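Local coordinates for MlnE (Bacillus amyloliquefaciens subsp. plantarum, PDB 5D2E), which binds NADP as an N-terminal B-type ketoreductase region of a macrolactin assembly-line protein and probably reduces keto groups on carrier-bound polyketide intermediates, at residues 59-64 / 83-88; 124-129 / 168-173; 182-187 / 432-437; 441-446 / 486-491. All coordinates share one frame; numbering follows the deposited sequence.

Contact 1 of 4, residues 59-64 / 83-88; sequences PILFFC and PFIYVT
Pro83 opens the pairing with Pro59: the two rings lie alongside each other, and Pro83 O accepts the N-H of Ile60, N to O 3.1 Å. The strands that follow run parallel, their axes 4.8 Å apart at 17°, and belong to a beta-alpha-beta unit around helix 70-76, in a Rossmann-like part of the chain. Phe84 has CG anti to its backbone N (chi1 177°), which leans the ring toward the partner strand. There its edge takes Ile60 CG2, 3.7 Å from Phe84 CD1, while CE1 and CZ reach Phe62 CB. Both backbone polar atoms of Ile85 bond to the partner strand: N donates to Ile60 O at 2.7 Å and O accepts from Phe62 N. On the face shared with Leu61 and Val87, Ile85 CG2 lies 3.6 Å from Leu61 CD1. Tyr86 sets its ring beside that of Phe62 with the planes at 22°; the rings are slid along each other, centroids 5.3 Å apart, and barely overlap. With Phe84 they form an aromatic cluster, which Met73 of helix 70-76 covers at Phe62 and Phe84. The Tyr86 hydroxyl is hydrogen-bonded to Asp66 O and Met69 N, just after strand 60-64. Val87 continues the ladder through Phe62 O and Cys64 N, and its CG2 meets Leu61 CD1. At Thr88 the backbone closes the pairing with a CA-H...O contact, Thr88 CA lying 3.2 Å from Cys64 O.

Contact 2 of 4, residues 124-129 / 168-173; sequences RPRHII and CPKAEI
Arg126 and Glu172 send their side chains out alongside each other and are joined by a salt bridge through Arg126 NE. From CB of Arg126 the chain turns at chi2 (-130°), which carries it across to the segment 168-173. CG passes 3.7 Å from Lys170 O, and CD comes equally near Glu172 OE2. NE then makes the main bond, 2.7 Å to Glu172 OE2; the carboxylate oxygen lies in the guanidinium plane and uses its anti lone pair. The two flat groups are nearly coplanar, 21° apart, and NH2, on the same edge as NE, makes a weak second bond to OE2 at 3.3 Å. Lys170 CB lies over one face of the guanidinium, toward its rim, and NH2 lies 3.3 Å from Lys170 CD. NH1 turns to a second acid, Glu58, so the guanidinium is held by two carboxylates, which probably stabilise its charge.

Behind this pair, strands 127-133 and 171-180 run parallel and belong to a beta-alpha-beta unit with helix 141-164, within the Rossmann-like part of the chain. Arg126 O takes Glu172 N, and Glu172 O takes Ile128 N at 2.9 Å. On the opposite sheet face from His127 and Glu172, the CG1 atoms of Ile128 and Ile173 approach to 4.1 Å. Before the strands begin, Arg124 lays one guanidinium face over Pro169 CG. A water donates to both Pro125 O and Lys170 O, the latter at 2.6 Å, and so ties the two backbones together where no direct bond links them.

Contact 3 of 4, residues 182-187 / 432-437; sequences GEVQPI and TQYRSM
Val184 and Tyr434 bring their backbones to 6.2 Å between CA atoms, Gly182 and Met437 stay 7.5 Å apart, and no hydrogen bond runs directly between the loop and the helix. Side chains therefore carry the contact, with Val184 at its centre. CG1 of Val184 lies alongside the start of the Gln433 side chain, which runs past it the other way, 3.7 Å from Gln433 CB. CG2 stands between the backbone N and the carbonyl carbon, turned toward the other two partners. It meets Tyr434 CB at 3.9 Å and, lying in the ring plane, the edge of that ring near CD2; Met437 CE is 3.8 Å away. The extended chain of Met437 puts SD 3.3 Å from Gly182 O, and the bend at chi3 (79°) brings CE to Val184 CG2. At the surface a water is 2.8 Å from Gln433 OE1 and makes at most a weak link to Glu183 O, which also accepts from Asn179. The Tyr434 ring also meets Phe137, which touches Gln185 and Pro186. Loop 182-185 leads into helix 186-201 of the Rossmann-like N-terminal part, whereas helix 419-437 belongs to the KR domain and carries NADP-binding Tyr421 near its start. Such a small, largely apolar side-chain contact between two Rossmann-type halves is consistent with the paired subdomain architecture of modular polyketide synthase ketoreductases.

Contact 4 of 4, residues 441-446 / 486-491; sequences PGKTLS and DSMSRS
Lys443 and Arg490 supply the polar part of this contact, Lys443 NZ donating to Arg490 O at 3.0 Å. The ammonium stands above the carbonyl plane, 37° out of it. A water adds a second route: it accepts from Lys443 NZ at 2.9 Å and donates to Ser487 O at 2.8 Å. Ala492 O, just beyond the segment, receives a weak bond from the same nitrogen. CG of Lys443 is anti to the backbone N (chi1 178°); the bend at chi2 brings CD within 3.5 Å of Met488 O, and that at chi4 turns NZ to Arg490 O. The carbonyl oxygens of Met488 and Arg490 gathered round the chain would probably favour its positive charge.

The apolar part lies two residues along the same side of the strand. Leu445 CD2 rests 3.7 Å from Met488 SD and 4.0 Å from Ser487 CB, the leucine and methionine chains meeting at a slant. Through these residues helix 477-488 packs on strand 443-453 of the Rossmann-type KR domain, whose neighbouring strand 402-408 also touches Met488 by Phe402 and Val404.

Bonds inside 486-491 shape the turn that presents Arg490 O. Asp486 O accepts both Ser489 N and Ser489 OG, the latter at 2.9 Å. Asp486 OD1 forms a long salt bridge with Arg490, 3.6 Å from NE in the guanidinium plane, while NH2 of that arginine bonds to Lys259 O.

Overall arrangement
Contacts 1 and 2 are neighbours in a parallel part of the sheet: Leu61 O accepts Ile129 N, and Phe63 N gives to Ile129 O, so strands 60-64 and 127-133 sit side by side. Contact 1 is buried and aromatic, whereas contact 2 mixes backbone pairing with a salt bridge and water where it reaches the surface. Contacts 3 and 4 are also joined, since Arg435 of helix 419-437 bonds to Thr444 of strand 443-453, the next element. Neither has strand pairing between its segments. Contact 3, at the surface, bridges the two Rossmann-like parts; contact 4 is partly buried, and its centre is about 44 Å from that of contact 1.

Contact 1 of 4, residues 59-64 / 83-88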
loop_
_atom_site.group_PDB
_atom_site.type_symbol
_atom_site.label_atom_id
_atom_site.label_comp_id
_atom_site.label_asym_id
_atom_site.label_seq_id
_atom_site.Cartn_x
_atom_site.Cartn_y
_atom_site.Cartn_z
ATOM N N PRO A 59 11.799 -29.208 -6.582
ATOM C CA PRO A 59 11.517 -28.514 -7.831
ATOM C C PRO A 59 11.333 -26.992 -7.606
ATOM O O PRO A 59 10.895 -26.540 -6.554
ATOM C CB PRO A 59 10.255 -29.184 -8.335
ATOM C CG PRO A 59 10.248 -30.555 -7.668
ATOM C CD PRO A 59 10.822 -30.274 -6.316
ATOM N N ILE A 60 11.826 -26.258 -8.564
ATOM C CA ILE A 60 11.726 -24.812 -8.654
ATOM C C ILE A 60 10.716 -24.455 -9.771
ATOM O O ILE A 60 10.772 -25.042 -10.889
ATOM C CB ILE A 60 13.083 -24.254 -9.042
ATOM C CG1 ILE A 60 14.100 -24.597 -7.979
ATOM C CG2 ILE A 60 12.991 -22.741 -9.334
ATOM C CD1 ILE A 60 15.533 -24.394 -8.488
ATOM N N LEU A 61 9.808 -23.524 -9.503
ATOM C CA LEU A 61 8.794 -23.105 -10.450
ATOM C C LEU A 61 9.004 -21.611 -10.684
ATOM O O LEU A 61 8.983 -20.841 -9.742
ATOM C CB LEU A 61 7.406 -23.369 -9.865
ATOM C CG LEU A 61 6.247 -22.826 -10.659
ATOM C CD1 LEU A 61 6.177 -23.440 -12.046
ATOM C CD2 LEU A 61 4.957 -23.148 -9.892
ATOM N N PHE A 62 9.179 -21.208 -11.940
ATOM C CA PHE A 62 9.548 -19.860 -12.309
ATOM C C PHE A 62 8.566 -19.364 -13.283
ATOM O O PHE A 62 8.403 -19.974 -14.355
ATOM C CB PHE A 62 10.960 -19.954 -12.987
ATOM C CG PHE A 62 11.736 -18.649 -13.070
ATOM C CD1 PHE A 62 11.283 -17.603 -13.837
ATOM C CD2 PHE A 62 12.914 -18.488 -12.378
ATOM C CE1 PHE A 62 11.966 -16.406 -13.933
ATOM C CE2 PHE A 62 13.636 -17.266 -12.459
ATOM C CZ PHE A 62 13.137 -16.234 -13.239
ATOM N N PHE A 63 7.937 -18.220 -12.976
ATOM C CA PHE A 63 6.975 -17.566 -13.828
ATOM C C PHE A 63 7.670 -16.338 -14.407
ATOM O O PHE A 63 8.228 -15.528 -13.647
ATOM C CB PHE A 63 5.770 -17.076 -13.012
ATOM C CG PHE A 63 4.887 -18.166 -12.425
ATOM C CD1 PHE A 63 4.005 -18.851 -13.205
ATOM C CD2 PHE A 63 4.932 -18.466 -11.068
ATOM C CE1 PHE A 63 3.190 -19.815 -12.685
ATOM C CE2 PHE A 63 4.128 -19.463 -10.521
ATOM C CZ PHE A 63 3.228 -20.120 -11.351
ATOM N N CYS A 64 7.590 -16.160 -15.731
ATOM C CA CYS A 64 8.267 -15.041 -16.408
ATOM C C CYS A 64 7.424 -14.708 -17.591
ATOM O O CYS A 64 6.755 -15.568 -18.144
ATOM C CB CYS A 64 9.703 -15.453 -16.835
ATOM S SG CYS A 64 10.758 -14.027 -17.345
ATOM N N PRO A 83 13.851 -30.864 -10.665
ATOM C CA PRO A 83 13.347 -30.185 -11.859
ATOM C C PRO A 83 13.302 -28.656 -11.770
ATOM O O PRO A 83 13.006 -28.119 -10.711
ATOM C CB PRO A 83 11.935 -30.696 -12.000
ATOM C CG PRO A 83 11.844 -31.929 -11.159
ATOM C CD PRO A 83 12.950 -31.925 -10.172
ATOM N N PHE A 84 13.496 -28.003 -12.915
ATOM C CA PHE A 84 13.240 -26.574 -13.065
ATOM C C PHE A 84 12.086 -26.381 -14.021
ATOM O O PHE A 84 12.107 -26.840 -15.176
ATOM C CB PHE A 84 14.528 -25.900 -13.524
ATOM C CG PHE A 84 14.407 -24.434 -13.783
ATOM C CD1 PHE A 84 14.266 -23.541 -12.738
ATOM C CD2 PHE A 84 14.425 -23.941 -15.080
ATOM C CE1 PHE A 84 14.167 -22.195 -12.989
ATOM C CE2 PHE A 84 14.367 -22.585 -15.317
ATOM C CZ PHE A 84 14.229 -21.718 -14.277
ATOM N N ILE A 85 10.991 -25.799 -13.520
ATOM C CA ILE A 85 9.798 -25.594 -14.329
ATOM C C ILE A 85 9.710 -24.121 -14.726
ATOM O O ILE A 85 9.732 -23.223 -13.851
ATOM C CB ILE A 85 8.543 -25.989 -13.525
ATOM C CG1 ILE A 85 8.711 -27.410 -12.927
ATOM C CG2 ILE A 85 7.310 -25.859 -14.390
ATOM C CD1 ILE A 85 8.893 -28.561 -13.935
ATOM N N TYR A 86 9.589 -23.845 -15.996
ATOM C CA TYR A 86 9.632 -22.451 -16.492
ATOM C C TYR A 86 8.420 -22.144 -17.298
ATOM O O TYR A 86 8.113 -22.761 -18.327
ATOM C CB TYR A 86 10.909 -22.202 -17.267
ATOM C CG TYR A 86 11.213 -20.789 -17.612
ATOM C CD1 TYR A 86 10.731 -20.229 -18.767
ATOM C CD2 TYR A 86 12.064 -20.017 -16.832
ATOM C CE1 TYR A 86 11.055 -18.913 -19.099
ATOM C CE2 TYR A 86 12.407 -18.723 -17.176
ATOM C CZ TYR A 86 11.873 -18.157 -18.283
ATOM O OH TYR A 86 12.200 -16.862 -18.697
ATOM N N VAL A 87 7.631 -21.220 -16.785
ATOM C CA VAL A 87 6.350 -20.893 -17.345
ATOM C C VAL A 87 6.320 -19.483 -17.892
ATOM O O VAL A 87 6.603 -18.519 -17.177
ATOM C CB VAL A 87 5.260 -21.000 -16.259
ATOM C CG1 VAL A 87 3.855 -20.859 -16.880
ATOM C CG2 VAL A 87 5.426 -22.282 -15.458
ATOM N N THR A 88 5.894 -19.363 -19.132
ATOM C CA THR A 88 5.781 -18.093 -19.782
ATOM C C THR A 88 4.387 -17.780 -20.208
ATOM O O THR A 88 3.480 -18.586 -20.159
ATOM C CB THR A 88 6.701 -18.031 -21.046
ATOM O OG1 THR A 88 6.265 -19.002 -21.986
ATOM C CG2 THR A 88 8.080 -18.288 -20.725
#

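Contact 2 of 4, residues 124-129 / 168-173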
loop_
_atom_site.group_PDB
_atom_site.type_symbol
_atom_site.label_atom_id
_atom_site.label_comp_id
_atom_site.label_asym_id
_atom_site.label_seq_id
_atom_site.Cartn_x
_atom_site.Cartn_y
_atom_site.Cartn_z
ATOM N N ARG A 124 6.347 -31.525 -7.269
ATOM C CA ARG A 124 5.837 -30.731 -6.158
ATOM C C ARG A 124 6.845 -29.571 -5.865
ATOM O O ARG A 124 7.875 -29.773 -5.233
ATOM C CB ARG A 124 5.699 -31.616 -4.895
ATOM C CG ARG A 124 5.428 -30.800 -3.595
ATOM C CD ARG A 124 5.194 -31.669 -2.352
ATOM N NE ARG A 124 3.943 -32.408 -2.478
ATOM C CZ ARG A 124 3.497 -33.296 -1.610
ATOM N NH1 ARG A 124 4.183 -33.551 -0.513
ATOM N NH2 ARG A 124 2.325 -33.873 -1.831
ATOM N N PRO A 125 6.579 -28.377 -6.407
ATOM C CA PRO A 125 7.540 -27.263 -6.244
ATOM C C PRO A 125 7.615 -26.838 -4.813
ATOM O O PRO A 125 6.587 -26.868 -4.110
ATOM C CB PRO A 125 6.940 -26.147 -7.089
ATOM C CG PRO A 125 5.953 -26.782 -8.001
ATOM C CD PRO A 125 5.481 -28.041 -7.307
ATOM N N ARG A 126 8.793 -26.428 -4.390
ATOM C CA ARG A 126 8.969 -25.759 -3.154
ATOM C C ARG A 126 9.386 -24.282 -3.352
ATOM O O ARG A 126 8.842 -23.384 -2.743
ATOM C CB ARG A 126 10.031 -26.428 -2.346
ATOM C CG ARG A 126 9.664 -26.412 -0.853
ATOM C CD ARG A 126 10.795 -25.905 -0.081
ATOM N NE ARG A 126 10.443 -25.619 1.307
ATOM C CZ ARG A 126 10.535 -26.501 2.281
ATOM N NH1 ARG A 126 10.864 -27.755 2.009
ATOM N NH2 ARG A 126 10.268 -26.143 3.526
ATOM N N HIS A 127 10.293 -24.028 -4.276
ATOM C CA HIS A 127 10.732 -22.669 -4.547
ATOM C C HIS A 127 10.047 -22.093 -5.733
ATOM O O HIS A 127 10.178 -22.613 -6.807
ATOM C CB HIS A 127 12.227 -22.664 -4.739
ATOM C CG HIS A 127 12.909 -23.520 -3.732
ATOM N ND1 HIS A 127 13.315 -23.035 -2.509
ATOM C CD2 HIS A 127 13.078 -24.866 -3.685
ATOM C CE1 HIS A 127 13.773 -24.023 -1.776
ATOM N NE2 HIS A 127 13.645 -25.146 -2.468
ATOM N N ILE A 128 9.324 -20.985 -5.532
ATOM C CA ILE A 128 8.551 -20.362 -6.552
ATOM C C ILE A 128 9.139 -18.994 -6.778
ATOM O O ILE A 128 9.380 -18.289 -5.797
ATOM C CB ILE A 128 7.082 -20.124 -6.117
ATOM C CG1 ILE A 128 6.432 -21.344 -5.471
ATOM C CG2 ILE A 128 6.294 -19.598 -7.261
ATOM C CD1 ILE A 128 6.570 -22.615 -6.200
ATOM N N ILE A 129 9.380 -18.658 -8.056
ATOM C CA ILE A 129 9.874 -17.375 -8.487
ATOM C C ILE A 129 8.763 -16.749 -9.349
ATOM O O ILE A 129 8.333 -17.277 -10.340
ATOM C CB ILE A 129 11.185 -17.384 -9.267
ATOM C CG1 ILE A 129 12.293 -18.159 -8.516
ATOM C CG2 ILE A 129 11.566 -15.957 -9.691
ATOM C CD1 ILE A 129 12.693 -17.583 -7.234
ATOM N N CYS A 168 1.445 -27.249 -2.934
ATOM C CA CYS A 168 2.585 -26.966 -2.110
ATOM C C CYS A 168 2.239 -27.000 -0.646
ATOM O O CYS A 168 1.826 -26.001 -0.061
ATOM C CB CYS A 168 3.146 -25.567 -2.449
ATOM S SG CYS A 168 3.553 -25.286 -4.196
ATOM N N PRO A 169 2.509 -28.118 -0.007
ATOM C CA PRO A 169 2.381 -28.151 1.453
ATOM C C PRO A 169 3.215 -27.055 2.140
ATOM O O PRO A 169 2.775 -26.506 3.148
ATOM C CB PRO A 169 2.895 -29.554 1.822
ATOM C CG PRO A 169 2.665 -30.366 0.571
ATOM C CD PRO A 169 2.824 -29.419 -0.600
ATOM N N LYS A 170 4.397 -26.764 1.596
ATOM C CA LYS A 170 5.222 -25.642 1.991
ATOM C C LYS A 170 5.759 -25.020 0.730
ATOM O O LYS A 170 6.079 -25.714 -0.237
ATOM C CB LYS A 170 6.402 -26.099 2.805
ATOM C CG LYS A 170 6.114 -26.344 4.268
ATOM C CD LYS A 170 7.417 -26.368 5.080
ATOM C CE LYS A 170 7.135 -26.074 6.543
ATOM N NZ LYS A 170 6.234 -27.117 7.103
ATOM N N ALA A 171 5.886 -23.708 0.726
ATOM C CA ALA A 171 6.471 -23.033 -0.460
ATOM C C ALA A 171 7.195 -21.821 0.026
ATOM O O ALA A 171 6.778 -21.168 1.024
ATOM C CB ALA A 171 5.407 -22.635 -1.440
ATOM N N GLU A 172 8.291 -21.515 -0.670
ATOM C CA GLU A 172 8.971 -20.236 -0.500
ATOM C C GLU A 172 8.771 -19.488 -1.783
ATOM O O GLU A 172 9.240 -19.937 -2.842
ATOM C CB GLU A 172 10.471 -20.409 -0.234
ATOM C CG GLU A 172 10.893 -21.734 0.449
ATOM C CD GLU A 172 10.413 -21.926 1.881
ATOM O OE1 GLU A 172 10.273 -20.922 2.595
ATOM O OE2 GLU A 172 10.189 -23.092 2.300
ATOM N N ILE A 173 8.099 -18.355 -1.701
ATOM C CA ILE A 173 7.690 -17.598 -2.886
ATOM C C ILE A 173 8.530 -16.309 -2.949
ATOM O O ILE A 173 8.545 -15.563 -1.971
ATOM C CB ILE A 173 6.232 -17.214 -2.837
ATOM C CG1 ILE A 173 5.322 -18.465 -2.800
ATOM C CG2 ILE A 173 5.911 -16.313 -4.039
ATOM C CD1 ILE A 173 4.884 -18.877 -1.395
HETATM O O HOH W 1 6.126 -27.992 -1.548
#

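Contact 3 of 4, residues 182-187 / 432-437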
loop_
_atom_site.group_PDB
_atom_site.type_symbol
_atom_site.label_atom_id
_atom_site.label_comp_id
_atom_site.label_asym_id
_atom_site.label_seq_id
_atom_site.Cartn_x
_atom_site.Cartn_y
_atom_site.Cartn_z
ATOM N N GLY A 182 15.625 7.034 -10.472
ATOM C CA GLY A 182 14.817 8.126 -11.008
ATOM C C GLY A 182 13.365 7.732 -11.276
ATOM O O GLY A 182 12.572 8.576 -11.598
ATOM N N GLU A 183 13.015 6.456 -11.069
ATOM C CA GLU A 183 11.683 5.960 -11.322
ATOM C C GLU A 183 11.049 5.393 -10.072
ATOM O O GLU A 183 11.736 5.029 -9.114
ATOM C CB GLU A 183 11.733 4.875 -12.392
ATOM C CG GLU A 183 12.443 5.319 -13.640
ATOM C CD GLU A 183 11.695 6.295 -14.549
ATOM O OE1 GLU A 183 10.418 6.409 -14.530
ATOM O OE2 GLU A 183 12.435 6.958 -15.356
ATOM N N VAL A 184 9.731 5.209 -10.143
ATOM C CA VAL A 184 8.960 4.689 -9.024
ATOM C C VAL A 184 8.001 3.600 -9.505
ATOM O O VAL A 184 7.504 3.644 -10.613
ATOM C CB VAL A 184 8.154 5.823 -8.342
ATOM C CG1 VAL A 184 9.125 6.840 -7.782
ATOM C CG2 VAL A 184 7.166 6.463 -9.312
ATOM N N GLN A 185 7.711 2.658 -8.622
ATOM C CA GLN A 185 6.784 1.546 -8.890
ATOM C C GLN A 185 5.786 1.366 -7.708
ATOM O O GLN A 185 5.917 0.426 -6.905
ATOM C CB GLN A 185 7.568 0.282 -9.110
ATOM C CG GLN A 185 8.379 0.244 -10.404
ATOM C CD GLN A 185 7.557 0.010 -11.666
ATOM O OE1 GLN A 185 6.401 0.379 -11.756
ATOM N NE2 GLN A 185 8.210 -0.560 -12.673
ATOM N N PRO A 186 4.824 2.275 -7.596
ATOM C CA PRO A 186 3.872 2.243 -6.466
ATOM C C PRO A 186 3.042 1.004 -6.417
ATOM O O PRO A 186 2.821 0.492 -5.347
ATOM C CB PRO A 186 2.988 3.473 -6.663
ATOM C CG PRO A 186 3.567 4.247 -7.775
ATOM C CD PRO A 186 4.638 3.456 -8.465
ATOM N N ILE A 187 2.657 0.493 -7.572
ATOM C CA ILE A 187 1.882 -0.747 -7.644
ATOM C C ILE A 187 2.757 -1.949 -7.301
ATOM O O ILE A 187 2.481 -2.715 -6.331
ATOM C CB ILE A 187 1.189 -0.889 -8.993
ATOM C CG1 ILE A 187 0.105 0.138 -9.105
ATOM C CG2 ILE A 187 0.600 -2.264 -9.202
ATOM C CD1 ILE A 187 -0.618 0.189 -10.438
ATOM N N THR A 432 3.371 8.355 -2.835
ATOM C CA THR A 432 3.976 9.558 -2.355
ATOM C C THR A 432 5.264 9.845 -3.175
ATOM O O THR A 432 5.595 11.028 -3.427
ATOM C CB THR A 432 4.424 9.478 -0.888
ATOM O OG1 THR A 432 5.309 8.392 -0.751
ATOM C CG2 THR A 432 3.239 9.318 0.096
ATOM N N GLN A 433 5.991 8.809 -3.564
ATOM C CA GLN A 433 7.245 9.004 -4.312
ATOM C C GLN A 433 6.985 9.472 -5.732
ATOM O O GLN A 433 7.844 10.101 -6.313
ATOM C CB GLN A 433 7.993 7.695 -4.402
ATOM C CG GLN A 433 8.543 7.252 -3.060
ATOM C CD GLN A 433 9.456 6.016 -3.260
ATOM O OE1 GLN A 433 10.379 6.012 -4.129
ATOM N NE2 GLN A 433 9.167 4.940 -2.508
ATOM N N TYR A 434 5.834 9.131 -6.310
ATOM C CA TYR A 434 5.475 9.597 -7.608
ATOM C C TYR A 434 5.238 11.090 -7.566
ATOM O O TYR A 434 5.667 11.858 -8.440
ATOM C CB TYR A 434 4.248 8.840 -8.138
ATOM C CG TYR A 434 3.724 9.291 -9.498
ATOM C CD1 TYR A 434 2.775 10.328 -9.610
ATOM C CD2 TYR A 434 4.177 8.687 -10.671
ATOM C CE1 TYR A 434 2.275 10.721 -10.846
ATOM C CE2 TYR A 434 3.706 9.105 -11.921
ATOM C CZ TYR A 434 2.764 10.124 -12.004
ATOM O OH TYR A 434 2.271 10.491 -13.246
ATOM N N ARG A 435 4.517 11.537 -6.551
ATOM C CA ARG A 435 4.225 12.972 -6.460
ATOM C C ARG A 435 5.518 13.786 -6.310
ATOM O O ARG A 435 5.642 14.867 -6.863
ATOM C CB ARG A 435 3.256 13.260 -5.289
ATOM C CG ARG A 435 1.909 12.613 -5.531
ATOM C CD ARG A 435 0.842 13.247 -4.656
ATOM N NE ARG A 435 0.238 14.394 -5.349
ATOM C CZ ARG A 435 0.263 15.635 -4.925
ATOM N NH1 ARG A 435 0.924 15.979 -3.825
ATOM N NH2 ARG A 435 -0.372 16.520 -5.615
ATOM N N SER A 436 6.449 13.245 -5.538
ATOM C CA SER A 436 7.754 13.810 -5.337
ATOM C C SER A 436 8.500 13.856 -6.669
ATOM O O SER A 436 9.139 14.858 -7.015
ATOM C CB SER A 436 8.482 12.880 -4.350
ATOM O OG SER A 436 9.645 13.496 -4.006
ATOM N N MET A 437 8.559 12.709 -7.342
ATOM C CA MET A 437 9.268 12.602 -8.615
ATOM C C MET A 437 8.761 13.645 -9.597
ATOM O O MET A 437 9.538 14.245 -10.342
ATOM C CB MET A 437 9.082 11.207 -9.226
ATOM C CG MET A 437 9.615 11.011 -10.656
ATOM S SD MET A 437 9.337 9.325 -11.285
ATOM C CE MET A 437 7.633 9.388 -11.753
HETATM O O HOH W 2 11.303 4.080 -5.936
#

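Contact 4 of 4, residues 441-446 / 486-491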
loop_
_atom_site.group_PDB
_atom_site.type_symbol
_atom_site.label_atom_id
_atom_site.label_comp_id
_atom_site.label_asym_id
_atom_site.label_seq_id
_atom_site.Cartn_x
_atom_site.Cartn_y
_atom_site.Cartn_z
ATOM N N PRO A 441 3.590 20.459 -6.005
ATOM C CA PRO A 441 3.745 21.407 -4.928
ATOM C C PRO A 441 3.024 21.024 -3.637
ATOM O O PRO A 441 2.157 20.165 -3.639
ATOM C CB PRO A 441 3.236 22.703 -5.510
ATOM C CG PRO A 441 2.323 22.288 -6.622
ATOM C CD PRO A 441 2.912 21.022 -7.178
ATOM N N GLY A 442 3.435 21.659 -2.555
ATOM C CA GLY A 442 2.896 21.411 -1.244
ATOM C C GLY A 442 3.358 20.102 -0.601
ATOM O O GLY A 442 4.268 19.448 -1.094
ATOM N N LYS A 443 2.715 19.753 0.498
ATOM C CA LYS A 443 3.073 18.619 1.307
ATOM C C LYS A 443 2.335 17.383 0.777
ATOM O O LYS A 443 1.133 17.472 0.429
ATOM C CB LYS A 443 2.750 18.873 2.776
ATOM C CG LYS A 443 3.085 17.658 3.642
ATOM C CD LYS A 443 3.662 17.949 5.009
ATOM C CE LYS A 443 4.347 16.728 5.596
ATOM N NZ LYS A 443 5.704 16.350 5.142
ATOM N N THR A 444 3.088 16.311 0.587
ATOM C CA THR A 444 2.554 15.000 0.237
ATOM C C THR A 444 2.767 14.104 1.450
ATOM O O THR A 444 3.855 14.044 1.993
ATOM C CB THR A 444 3.300 14.421 -0.980
ATOM O OG1 THR A 444 2.885 15.154 -2.111
ATOM C CG2 THR A 444 2.931 12.970 -1.215
ATOM N N LEU A 445 1.698 13.418 1.916
ATOM C CA LEU A 445 1.850 12.575 3.080
ATOM C C LEU A 445 0.844 11.430 3.019
ATOM O O LEU A 445 -0.312 11.637 2.643
ATOM C CB LEU A 445 1.570 13.389 4.318
ATOM C CG LEU A 445 1.503 12.644 5.631
ATOM C CD1 LEU A 445 2.822 12.023 6.021
ATOM C CD2 LEU A 445 1.045 13.548 6.760
ATOM N N SER A 446 1.320 10.229 3.330
ATOM C CA SER A 446 0.476 9.107 3.558
ATOM C C SER A 446 0.625 8.768 5.022
ATOM O O SER A 446 1.743 8.578 5.487
ATOM C CB SER A 446 0.916 7.872 2.724
ATOM O OG SER A 446 -0.033 6.772 2.868
ATOM N N ASP A 486 0.735 16.697 14.322
ATOM C CA ASP A 486 2.167 16.526 14.433
ATOM C C ASP A 486 2.798 16.079 13.078
ATOM O O ASP A 486 3.833 16.578 12.648
ATOM C CB ASP A 486 2.495 15.433 15.421
ATOM C CG ASP A 486 3.975 15.388 15.803
ATOM O OD1 ASP A 486 4.798 16.203 15.296
ATOM O OD2 ASP A 486 4.326 14.510 16.630
ATOM N N SER A 487 2.148 15.103 12.462
ATOM C CA SER A 487 2.615 14.513 11.189
ATOM C C SER A 487 2.791 15.585 10.144
ATOM O O SER A 487 3.774 15.603 9.442
ATOM C CB SER A 487 1.614 13.495 10.712
ATOM O OG SER A 487 1.684 12.389 11.575
ATOM N N MET A 488 1.857 16.520 10.088
ATOM C CA MET A 488 1.872 17.548 9.076
ATOM C C MET A 488 3.036 18.550 9.221
ATOM O O MET A 488 3.355 19.223 8.268
ATOM C CB MET A 488 0.538 18.289 9.060
ATOM C CG MET A 488 -0.643 17.490 8.565
ATOM S SD MET A 488 -0.480 16.937 6.824
ATOM C CE MET A 488 -0.696 18.484 5.968
ATOM N N SER A 489 3.660 18.610 10.395
ATOM C CA SER A 489 4.717 19.571 10.671
ATOM C C SER A 489 6.077 18.880 10.487
ATOM O O SER A 489 7.128 19.499 10.623
ATOM C CB SER A 489 4.559 20.104 12.118
ATOM O OG SER A 489 5.112 19.140 13.043
ATOM N N ARG A 490 6.081 17.603 10.142
ATOM C CA ARG A 490 7.338 16.901 9.988
ATOM C C ARG A 490 7.715 16.839 8.531
ATOM O O ARG A 490 7.003 17.397 7.695
ATOM C CB ARG A 490 7.241 15.543 10.595
ATOM C CG ARG A 490 7.182 15.639 12.105
ATOM C CD ARG A 490 7.060 14.282 12.736
ATOM N NE ARG A 490 7.626 14.430 14.073
ATOM C CZ ARG A 490 8.898 14.196 14.392
ATOM N NH1 ARG A 490 9.773 13.668 13.510
ATOM N NH2 ARG A 490 9.262 14.416 15.628
ATOM N N SER A 491 8.858 16.250 8.223
ATOM C CA SER A 491 9.311 16.186 6.826
ATOM C C SER A 491 9.104 14.809 6.171
ATOM O O SER A 491 9.220 14.717 4.976
ATOM C CB SER A 491 10.785 16.604 6.690
ATOM O OG SER A 491 11.571 15.673 7.377
HETATM O O HOH W 3 5.613 14.713 7.540
#